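Local coordinates for protein PKS (Streptomyces sp. CNQ431, PDB 5YDA) that is the acyltransferase domain of a modular polyketide synthase from the splenocin pathway, which probably loads acyl extender units onto an acyl carrier protein, at residues Arg71-Thr82 / Trp419-His429; Leu175-Arg184 / Leu201-Leu209. All coordinates share one frame; numbering follows the deposited sequence.

Contact 1 of 2, residues Arg71-Thr82 / Trp419-His429; sequences RADRPALRHRLT and WSAGVDAALPH
The C-terminal end of helix 407-420 and the tail after it pack on the small two-stranded antiparallel sheet, where strand 79-85 pairs with strand 32-38 in the CurL-like part of the chain. R80 lies across one face of the W419 indole: its CD sits 3.6 Å from the centroid of the six-membered ring, and its guanidinium lies nearly flat on the indole, planes 16° apart, off-centre from the five-membered ring. W419 CG points anti to the backbone N (chi1 175°), which turns the ring under the extended arginine. The R80 guanidinium is held at its edge. NH1 forms a short salt bridge to D424 OD2 (2.6 Å) and a bond to W419 O (3.1 Å), while NE reaches back to L77 O (3.0 Å). G422 N also bonds W419 O, from the opposite face of the carbonyl, within the Schellman motif at G422, whose phi is positive. T82 CG2 also touches the indole, 3.5 Å from W419 CE3. R71 NE and NH2 both grip P428 O; L427 CD2 and H429 CD2 lie over opposite faces of the R71 guanidinium, the imidazole turned 82° from it, edge-on. R71 and R80 thus both bond backbone carbonyls, and stacking with several in-plane bonds restricts rotation of the R80 guanidinium.

Contact 2 of 2, residues Leu175-Arg184 / Leu201-Leu209; sequences LFVTEYALAR and LGEYTAACL
Two neighbouring helices of the acyltransferase core pack here, segments 175-184 and 201-209, running roughly parallel at 35° with axes 9.8 Å apart; strand 195-198 lies between them in the chain. Helix 201-210 begins within the GxSxG pattern G198-S200-G202 and carries its last glycine, consistent with the nucleophile elbow of the acyltransferase family. T205 is central. Its OG1 donates to E179 OE1 (2.9 Å), meeting that oxygen nearly along its C-O axis, and its CG2 turns to E179 CB at 3.7 Å. The F176 ring, swung to this side by a CG anti to the backbone N (chi1 177°), slides past T205 and brings CD1 to 3.2 Å from OG1. C208 SG lies at the edge of the F176 ring, 4.0 Å from CZ, a sulfur-aromatic contact. One turn on from T205, L209 CD1 lies 3.5 Å from Y180 CE1 and its CD2 3.6 Å from A183 CB, while R184 CD meets L209 CD1 at 4.0 Å. L219 and A218 of helix 215-231 pack on F176 and C208. The buried E179 carboxylate thus receives a hydroxyl bond from T205, a polar link between two otherwise largely apolar helix faces beside the proposed elbow.

How the contacts relate
Contact 2 is buried in the acyltransferase core, its centre about 8 Å from the chain centre, whereas the centre of contact 1 is about 23 Å from it and three of its touching residues are exposed. Their centres are 27 Å apart and they do not touch; in sequence, contact 2 is nested inside the long loop that contact 1 closes by bringing the end of the chain back to the two-stranded sheet. They share no helix or strand. The chemistry follows the location: contact 1 relies on arginines, a salt bridge and backbone carbonyls, while contact 2 is mainly aliphatic and aromatic packing with a single direct hydrogen bond between side chains.

Contact 1 of 2, residues Arg71-Thr82 / Trp419-His429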
loop_
_atom_site.group_PDB
_atom_site.type_symbol
_atom_site.label_atom_id
_atom_site.label_comp_id
_atom_site.label_asym_id
_atom_site.label_seq_id
_atom_site.Cartn_x
_atom_site.Cartn_y
_atom_site.Cartn_z
ATOM N N ARG A 71 -16.046 8.649 -22.768
ATOM C CA ARG A 71 -14.616 8.763 -23.037
ATOM C C ARG A 71 -14.321 9.497 -24.340
ATOM O O ARG A 71 -13.544 10.455 -24.348
ATOM C CB ARG A 71 -13.974 7.378 -23.084
ATOM C CG ARG A 71 -13.811 6.718 -21.743
ATOM C CD ARG A 71 -13.658 5.232 -21.928
ATOM N NE ARG A 71 -13.261 4.553 -20.700
ATOM C CZ ARG A 71 -14.056 4.365 -19.647
ATOM N NH1 ARG A 71 -15.307 4.813 -19.658
ATOM N NH2 ARG A 71 -13.600 3.722 -18.577
ATOM N N ALA A 72 -14.962 9.088 -25.442
ATOM C CA ALA A 72 -14.610 9.615 -26.759
ATOM C C ALA A 72 -15.334 10.920 -27.090
ATOM O O ALA A 72 -14.757 11.789 -27.752
ATOM C CB ALA A 72 -14.897 8.565 -27.835
ATOM N N ASP A 73 -16.576 11.097 -26.620
ATOM C CA ASP A 73 -17.456 12.170 -27.089
ATOM C C ASP A 73 -17.467 13.414 -26.198
ATOM O O ASP A 73 -18.286 14.312 -26.428
ATOM C CB ASP A 73 -18.902 11.668 -27.233
ATOM C CG ASP A 73 -19.025 10.469 -28.154
ATOM O OD1 ASP A 73 -18.049 10.138 -28.859
ATOM O OD2 ASP A 73 -20.114 9.857 -28.176
ATOM N N ARG A 74 -16.602 13.494 -25.193
ATOM C CA ARG A 74 -16.572 14.652 -24.309
ATOM C C ARG A 74 -15.126 14.968 -23.950
ATOM O O ARG A 74 -14.273 14.069 -23.941
ATOM C CB ARG A 74 -17.392 14.407 -23.027
ATOM C CG ARG A 74 -18.910 14.412 -23.249
ATOM C CD ARG A 74 -19.495 15.822 -23.147
ATOM N NE ARG A 74 -20.337 16.197 -24.287
ATOM C CZ ARG A 74 -21.566 15.733 -24.507
ATOM N NH1 ARG A 74 -22.107 14.849 -23.673
ATOM N NH2 ARG A 74 -22.256 16.146 -25.569
ATOM N N PRO A 75 -14.815 16.232 -23.683
ATOM C CA PRO A 75 -13.463 16.582 -23.238
ATOM C C PRO A 75 -13.290 16.343 -21.744
ATOM O O PRO A 75 -14.252 16.345 -20.969
ATOM C CB PRO A 75 -13.362 18.073 -23.578
ATOM C CG PRO A 75 -14.779 18.563 -23.457
ATOM C CD PRO A 75 -15.671 17.420 -23.862
ATOM N N ALA A 76 -12.037 16.126 -21.345
ATOM C CA ALA A 76 -11.700 15.872 -19.942
ATOM C C ALA A 76 -11.427 17.208 -19.256
ATOM O O ALA A 76 -10.300 17.705 -19.232
ATOM C CB ALA A 76 -10.509 14.927 -19.845
ATOM N N LEU A 77 -12.471 17.783 -18.666
ATOM C CA LEU A 77 -12.393 19.107 -18.067
ATOM C C LEU A 77 -11.795 19.025 -16.656
ATOM O O LEU A 77 -11.374 17.962 -16.192
ATOM C CB LEU A 77 -13.773 19.756 -18.082
ATOM C CG LEU A 77 -14.532 19.761 -19.417
ATOM C CD1 LEU A 77 -15.796 20.593 -19.301
ATOM C CD2 LEU A 77 -13.660 20.280 -20.538
ATOM N N ARG A 78 -11.777 20.162 -15.946
ATOM C CA ARG A 78 -10.946 20.294 -14.751
ATOM C C ARG A 78 -11.561 19.609 -13.535
ATOM O O ARG A 78 -10.836 19.020 -12.727
ATOM C CB ARG A 78 -10.678 21.776 -14.442
ATOM C CG ARG A 78 -9.614 22.440 -15.343
ATOM C CD ARG A 78 -8.926 23.692 -14.724
ATOM N NE ARG A 78 -9.684 24.369 -13.664
ATOM C CZ ARG A 78 -9.250 24.524 -12.410
ATOM N NH1 ARG A 78 -8.050 24.057 -12.058
ATOM N NH2 ARG A 78 -10.009 25.148 -11.505
ATOM N N HIS A 79 -12.876 19.701 -13.372
ATOM C CA HIS A 79 -13.572 19.126 -12.228
ATOM C C HIS A 79 -14.127 17.762 -12.625
ATOM O O HIS A 79 -14.948 17.670 -13.542
ATOM C CB HIS A 79 -14.692 20.051 -11.756
ATOM C CG HIS A 79 -14.206 21.317 -11.119
ATOM N ND1 HIS A 79 -14.317 21.557 -9.767
ATOM C CD2 HIS A 79 -13.617 22.413 -11.648
ATOM C CE1 HIS A 79 -13.810 22.744 -9.488
ATOM N NE2 HIS A 79 -13.379 23.285 -10.613
ATOM N N ARG A 80 -13.694 16.708 -11.930
ATOM C CA ARG A 80 -13.968 15.341 -12.351
ATOM C C ARG A 80 -14.546 14.511 -11.216
ATOM O O ARG A 80 -14.210 14.713 -10.047
ATOM C CB ARG A 80 -12.699 14.647 -12.852
ATOM C CG ARG A 80 -11.927 15.432 -13.868
ATOM C CD ARG A 80 -10.705 14.670 -14.367
ATOM N NE ARG A 80 -10.135 15.349 -15.529
ATOM C CZ ARG A 80 -9.006 15.006 -16.135
ATOM N NH1 ARG A 80 -8.287 13.972 -15.700
ATOM N NH2 ARG A 80 -8.595 15.700 -17.192
ATOM N N LEU A 81 -15.405 13.557 -11.579
ATOM C CA LEU A 81 -15.755 12.449 -10.696
ATOM C C LEU A 81 -16.041 11.217 -11.549
ATOM O O LEU A 81 -16.181 11.298 -12.770
ATOM C CB LEU A 81 -16.944 12.782 -9.780
ATOM C CG LEU A 81 -18.343 13.137 -10.298
ATOM C CD1 LEU A 81 -19.108 11.935 -10.838
ATOM C CD2 LEU A 81 -19.131 13.797 -9.172
ATOM N N THR A 82 -16.118 10.065 -10.893
ATOM C CA THR A 82 -16.438 8.825 -11.575
ATOM C C THR A 82 -17.405 8.035 -10.719
ATOM O O THR A 82 -17.507 8.249 -9.510
ATOM C CB THR A 82 -15.212 7.938 -11.851
ATOM O OG1 THR A 82 -14.637 7.514 -10.605
ATOM C CG2 THR A 82 -14.172 8.658 -12.705
ATOM N N TRP A 419 -8.047 8.926 -11.938
ATOM C CA TRP A 419 -8.388 9.746 -13.097
ATOM C C TRP A 419 -8.963 11.092 -12.672
ATOM O O TRP A 419 -8.599 12.135 -13.230
ATOM C CB TRP A 419 -9.376 9.014 -14.008
ATOM C CG TRP A 419 -9.844 9.875 -15.171
ATOM C CD1 TRP A 419 -9.214 10.040 -16.375
ATOM C CD2 TRP A 419 -11.026 10.692 -15.224
ATOM N NE1 TRP A 419 -9.930 10.902 -17.171
ATOM C CE2 TRP A 419 -11.047 11.314 -16.492
ATOM C CE3 TRP A 419 -12.072 10.949 -14.327
ATOM C CZ2 TRP A 419 -12.070 12.179 -16.883
ATOM C CZ3 TRP A 419 -13.088 11.801 -14.717
ATOM C CH2 TRP A 419 -13.078 12.415 -15.984
ATOM N N SER A 420 -9.866 11.088 -11.683
ATOM C CA SER A 420 -10.471 12.336 -11.223
ATOM C C SER A 420 -9.429 13.327 -10.720
ATOM O O SER A 420 -9.624 14.542 -10.833
ATOM C CB SER A 420 -11.497 12.049 -10.128
ATOM O OG SER A 420 -12.648 11.428 -10.674
ATOM N N ALA A 421 -8.328 12.838 -10.150
ATOM C CA ALA A 421 -7.284 13.728 -9.665
ATOM C C ALA A 421 -6.368 14.214 -10.775
ATOM O O ALA A 421 -5.528 15.088 -10.523
ATOM C CB ALA A 421 -6.449 13.031 -8.587
ATOM N N GLY A 422 -6.489 13.669 -11.985
ATOM C CA GLY A 422 -5.667 14.091 -13.095
ATOM C C GLY A 422 -4.700 13.054 -13.627
ATOM O O GLY A 422 -3.877 13.393 -14.483
ATOM N N VAL A 423 -4.765 11.810 -13.157
ATOM C CA VAL A 423 -3.908 10.740 -13.681
ATOM C C VAL A 423 -4.688 10.098 -14.820
ATOM O O VAL A 423 -5.381 9.091 -14.649
ATOM C CB VAL A 423 -3.515 9.739 -12.597
ATOM C CG1 VAL A 423 -2.499 8.745 -13.151
ATOM C CG2 VAL A 423 -2.950 10.459 -11.383
ATOM N N ASP A 424 -4.578 10.691 -16.015
ATOM C CA ASP A 424 -5.493 10.330 -17.094
ATOM C C ASP A 424 -5.368 8.860 -17.478
ATOM O O ASP A 424 -6.374 8.202 -17.763
ATOM C CB ASP A 424 -5.248 11.216 -18.311
ATOM C CG ASP A 424 -5.544 12.684 -18.044
ATOM O OD1 ASP A 424 -5.017 13.518 -18.799
ATOM O OD2 ASP A 424 -6.302 13.013 -17.100
ATOM N N ALA A 425 -4.148 8.324 -17.492
ATOM C CA ALA A 425 -3.994 6.931 -17.883
ATOM C C ALA A 425 -4.660 5.966 -16.909
ATOM O O ALA A 425 -4.744 4.769 -17.209
ATOM C CB ALA A 425 -2.508 6.586 -18.026
ATOM N N ALA A 426 -5.134 6.441 -15.754
ATOM C CA ALA A 426 -5.766 5.528 -14.814
ATOM C C ALA A 426 -7.130 5.045 -15.296
ATOM O O ALA A 426 -7.567 3.970 -14.872
ATOM C CB ALA A 426 -5.897 6.180 -13.440
ATOM N N LEU A 427 -7.793 5.789 -16.180
ATOM C CA LEU A 427 -9.135 5.415 -16.640
ATOM C C LEU A 427 -9.069 4.175 -17.523
ATOM O O LEU A 427 -8.387 4.203 -18.555
ATOM C CB LEU A 427 -9.761 6.576 -17.400
ATOM C CG LEU A 427 -11.270 6.520 -17.627
ATOM C CD1 LEU A 427 -12.021 6.549 -16.297
ATOM C CD2 LEU A 427 -11.716 7.670 -18.529
ATOM N N PRO A 428 -9.741 3.076 -17.169
ATOM C CA PRO A 428 -9.612 1.825 -17.943
ATOM C C PRO A 428 -10.318 1.870 -19.299
ATOM O O PRO A 428 -11.100 2.778 -19.604
ATOM C CB PRO A 428 -10.257 0.770 -17.037
ATOM C CG PRO A 428 -10.375 1.410 -15.683
ATOM C CD PRO A 428 -10.510 2.885 -15.928
ATOM N N HIS A 429 -10.030 0.815 -20.088
ATOM C CA HIS A 429 -10.445 0.501 -21.490
ATOM C C HIS A 429 -9.230 0.558 -22.414
ATOM O O HIS A 429 -8.925 1.602 -23.003
ATOM C CB HIS A 429 -11.532 1.418 -22.056
ATOM C CG HIS A 429 -12.893 0.793 -22.095
ATOM N ND1 HIS A 429 -13.181 -0.323 -22.855
ATOM C CD2 HIS A 429 -14.053 1.143 -21.487
ATOM C CE1 HIS A 429 -14.455 -0.642 -22.700
ATOM N NE2 HIS A 429 -15.007 0.233 -21.878
HETATM O O HOH W 1 -11.315 16.822 -10.272
#

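Contact 2 of 2, residues Leu175-Arg184 / Leu201-Leu209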
loop_
_atom_site.group_PDB
_atom_site.type_symbol
_atom_site.label_atom_id
_atom_site.label_comp_id
_atom_site.label_asym_id
_atom_site.label_seq_id
_atom_site.Cartn_x
_atom_site.Cartn_y
_atom_site.Cartn_z
ATOM N N LEU A 175 1.626 -11.155 2.155
ATOM C CA LEU A 175 1.474 -9.702 2.058
ATOM C C LEU A 175 2.455 -9.126 1.051
ATOM O O LEU A 175 2.083 -8.276 0.229
ATOM C CB LEU A 175 1.662 -9.039 3.431
ATOM C CG LEU A 175 1.614 -7.507 3.401
ATOM C CD1 LEU A 175 0.211 -7.004 3.053
ATOM C CD2 LEU A 175 2.053 -6.938 4.730
ATOM N N PHE A 176 3.712 -9.596 1.088
ATOM C CA PHE A 176 4.715 -9.087 0.160
ATOM C C PHE A 176 4.285 -9.295 -1.288
ATOM O O PHE A 176 4.339 -8.367 -2.100
ATOM C CB PHE A 176 6.057 -9.762 0.433
ATOM C CG PHE A 176 7.146 -9.360 -0.516
ATOM C CD1 PHE A 176 7.765 -8.120 -0.396
ATOM C CD2 PHE A 176 7.550 -10.219 -1.532
ATOM C CE1 PHE A 176 8.770 -7.750 -1.279
ATOM C CE2 PHE A 176 8.550 -9.855 -2.410
ATOM C CZ PHE A 176 9.165 -8.617 -2.284
ATOM N N VAL A 177 3.785 -10.491 -1.611
ATOM C CA VAL A 177 3.413 -10.802 -2.987
ATOM C C VAL A 177 2.148 -10.058 -3.382
ATOM O O VAL A 177 2.015 -9.594 -4.527
ATOM C CB VAL A 177 3.274 -12.327 -3.166
ATOM C CG1 VAL A 177 2.625 -12.677 -4.505
ATOM C CG2 VAL A 177 4.652 -12.970 -3.046
ATOM N N THR A 178 1.208 -9.895 -2.443
ATOM C CA THR A 178 0.012 -9.103 -2.740
ATOM C C THR A 178 0.381 -7.678 -3.128
ATOM O O THR A 178 -0.129 -7.140 -4.118
ATOM C CB THR A 178 -0.950 -9.093 -1.541
ATOM O OG1 THR A 178 -1.379 -10.431 -1.245
ATOM C CG2 THR A 178 -2.167 -8.216 -1.847
ATOM N N GLU A 179 1.258 -7.042 -2.354
ATOM C CA GLU A 179 1.722 -5.699 -2.695
ATOM C C GLU A 179 2.340 -5.682 -4.089
ATOM O O GLU A 179 2.023 -4.825 -4.925
ATOM C CB GLU A 179 2.751 -5.254 -1.668
ATOM C CG GLU A 179 2.105 -5.008 -0.325
ATOM C CD GLU A 179 3.080 -4.494 0.750
ATOM O OE1 GLU A 179 4.293 -4.388 0.500
ATOM O OE2 GLU A 179 2.622 -4.162 1.854
ATOM N N TYR A 180 3.244 -6.635 -4.349
ATOM C CA TYR A 180 3.951 -6.629 -5.619
ATOM C C TYR A 180 2.972 -6.832 -6.767
ATOM O O TYR A 180 2.987 -6.070 -7.744
ATOM C CB TYR A 180 5.047 -7.696 -5.605
ATOM C CG TYR A 180 5.898 -7.617 -6.850
ATOM C CD1 TYR A 180 6.767 -6.549 -7.053
ATOM C CD2 TYR A 180 5.813 -8.599 -7.835
ATOM C CE1 TYR A 180 7.530 -6.462 -8.210
ATOM C CE2 TYR A 180 6.570 -8.527 -8.987
ATOM C CZ TYR A 180 7.423 -7.451 -9.173
ATOM O OH TYR A 180 8.182 -7.358 -10.313
ATOM N N ALA A 181 2.072 -7.822 -6.640
ATOM C CA ALA A 181 1.117 -8.099 -7.715
ATOM C C ALA A 181 0.178 -6.920 -7.945
ATOM O O ALA A 181 -0.139 -6.574 -9.094
ATOM C CB ALA A 181 0.318 -9.362 -7.384
ATOM N N LEU A 182 -0.277 -6.289 -6.858
ATOM C CA LEU A 182 -1.152 -5.128 -6.964
ATOM C C LEU A 182 -0.434 -3.951 -7.621
ATOM O O LEU A 182 -0.992 -3.271 -8.485
ATOM C CB LEU A 182 -1.661 -4.763 -5.568
ATOM C CG LEU A 182 -2.803 -3.766 -5.401
ATOM C CD1 LEU A 182 -3.866 -3.980 -6.469
ATOM C CD2 LEU A 182 -3.364 -4.037 -4.025
ATOM N N ALA A 183 0.810 -3.696 -7.234
ATOM C CA ALA A 183 1.557 -2.634 -7.902
ATOM C C ALA A 183 1.761 -2.941 -9.391
ATOM O O ALA A 183 1.575 -2.060 -10.240
ATOM C CB ALA A 183 2.899 -2.409 -7.204
ATOM N N ARG A 184 2.129 -4.187 -9.733
ATOM C CA ARG A 184 2.262 -4.541 -11.152
ATOM C C ARG A 184 0.944 -4.353 -11.896
ATOM O O ARG A 184 0.933 -3.880 -13.037
ATOM C CB ARG A 184 2.732 -5.984 -11.335
ATOM C CG ARG A 184 4.048 -6.364 -10.678
ATOM C CD ARG A 184 5.221 -5.490 -11.083
ATOM N NE ARG A 184 5.236 -5.187 -12.505
ATOM C CZ ARG A 184 6.147 -4.417 -13.088
ATOM N NH1 ARG A 184 6.062 -4.171 -14.385
ATOM N NH2 ARG A 184 7.140 -3.897 -12.376
ATOM N N LEU A 201 9.133 -4.082 5.879
ATOM C CA LEU A 201 8.899 -5.063 4.819
ATOM C C LEU A 201 8.544 -4.380 3.494
ATOM O O LEU A 201 9.040 -4.768 2.428
ATOM C CB LEU A 201 7.806 -6.032 5.277
ATOM C CG LEU A 201 7.396 -7.324 4.564
ATOM C CD1 LEU A 201 6.330 -7.086 3.528
ATOM C CD2 LEU A 201 8.601 -7.919 3.914
ATOM N N GLY A 202 7.731 -3.322 3.549
ATOM C CA GLY A 202 7.324 -2.631 2.342
ATOM C C GLY A 202 8.458 -1.966 1.590
ATOM O O GLY A 202 8.312 -1.683 0.390
ATOM N N GLU A 203 9.577 -1.680 2.265
ATOM C CA GLU A 203 10.725 -1.114 1.556
ATOM C C GLU A 203 11.339 -2.129 0.600
ATOM O O GLU A 203 11.873 -1.746 -0.450
ATOM C CB GLU A 203 11.781 -0.598 2.540
ATOM C CG GLU A 203 12.910 0.158 1.827
ATOM C CD GLU A 203 13.587 1.220 2.699
ATOM O OE1 GLU A 203 14.840 1.328 2.632
ATOM O OE2 GLU A 203 12.868 1.939 3.442
ATOM N N TYR A 204 11.263 -3.419 0.934
ATOM C CA TYR A 204 11.666 -4.443 -0.023
ATOM C C TYR A 204 10.768 -4.422 -1.245
ATOM O O TYR A 204 11.257 -4.481 -2.384
ATOM C CB TYR A 204 11.664 -5.820 0.635
ATOM C CG TYR A 204 12.867 -5.995 1.526
ATOM C CD1 TYR A 204 14.026 -6.612 1.050
ATOM C CD2 TYR A 204 12.881 -5.469 2.812
ATOM C CE1 TYR A 204 15.145 -6.744 1.851
ATOM C CE2 TYR A 204 13.996 -5.602 3.629
ATOM C CZ TYR A 204 15.133 -6.245 3.137
ATOM O OH TYR A 204 16.262 -6.385 3.927
ATOM N N THR A 205 9.454 -4.321 -1.035
ATOM C CA THR A 205 8.557 -4.249 -2.180
ATOM C C THR A 205 8.883 -3.030 -3.021
ATOM O O THR A 205 8.886 -3.099 -4.256
ATOM C CB THR A 205 7.087 -4.195 -1.735
ATOM O OG1 THR A 205 6.887 -5.070 -0.619
ATOM C CG2 THR A 205 6.166 -4.623 -2.885
ATOM N N ALA A 206 9.149 -1.902 -2.355
ATOM C CA ALA A 206 9.516 -0.676 -3.056
ATOM C C ALA A 206 10.799 -0.875 -3.843
ATOM O O ALA A 206 10.912 -0.422 -4.986
ATOM C CB ALA A 206 9.677 0.476 -2.052
ATOM N N ALA A 207 11.774 -1.569 -3.249
ATOM C CA ALA A 207 13.037 -1.784 -3.933
ATOM C C ALA A 207 12.846 -2.653 -5.169
ATOM O O ALA A 207 13.468 -2.398 -6.206
ATOM C CB ALA A 207 14.063 -2.397 -2.974
ATOM N N CYS A 208 11.970 -3.666 -5.094
ATOM C CA CYS A 208 11.690 -4.470 -6.279
ATOM C C CYS A 208 10.999 -3.644 -7.351
ATOM O O CYS A 208 11.331 -3.747 -8.542
ATOM C CB CYS A 208 10.834 -5.684 -5.931
ATOM S SG CYS A 208 11.678 -6.871 -4.932
ATOM N N LEU A 209 10.030 -2.820 -6.948
ATOM C CA LEU A 209 9.323 -2.005 -7.924
ATOM C C LEU A 209 10.245 -0.973 -8.554
ATOM O O LEU A 209 10.065 -0.626 -9.721
ATOM C CB LEU A 209 8.135 -1.310 -7.270
ATOM C CG LEU A 209 6.719 -1.886 -7.277
ATOM C CD1 LEU A 209 6.573 -3.135 -8.130
ATOM C CD2 LEU A 209 6.238 -2.118 -5.843
HETATM O O HOH W 2 11.304 -6.856 -9.987
#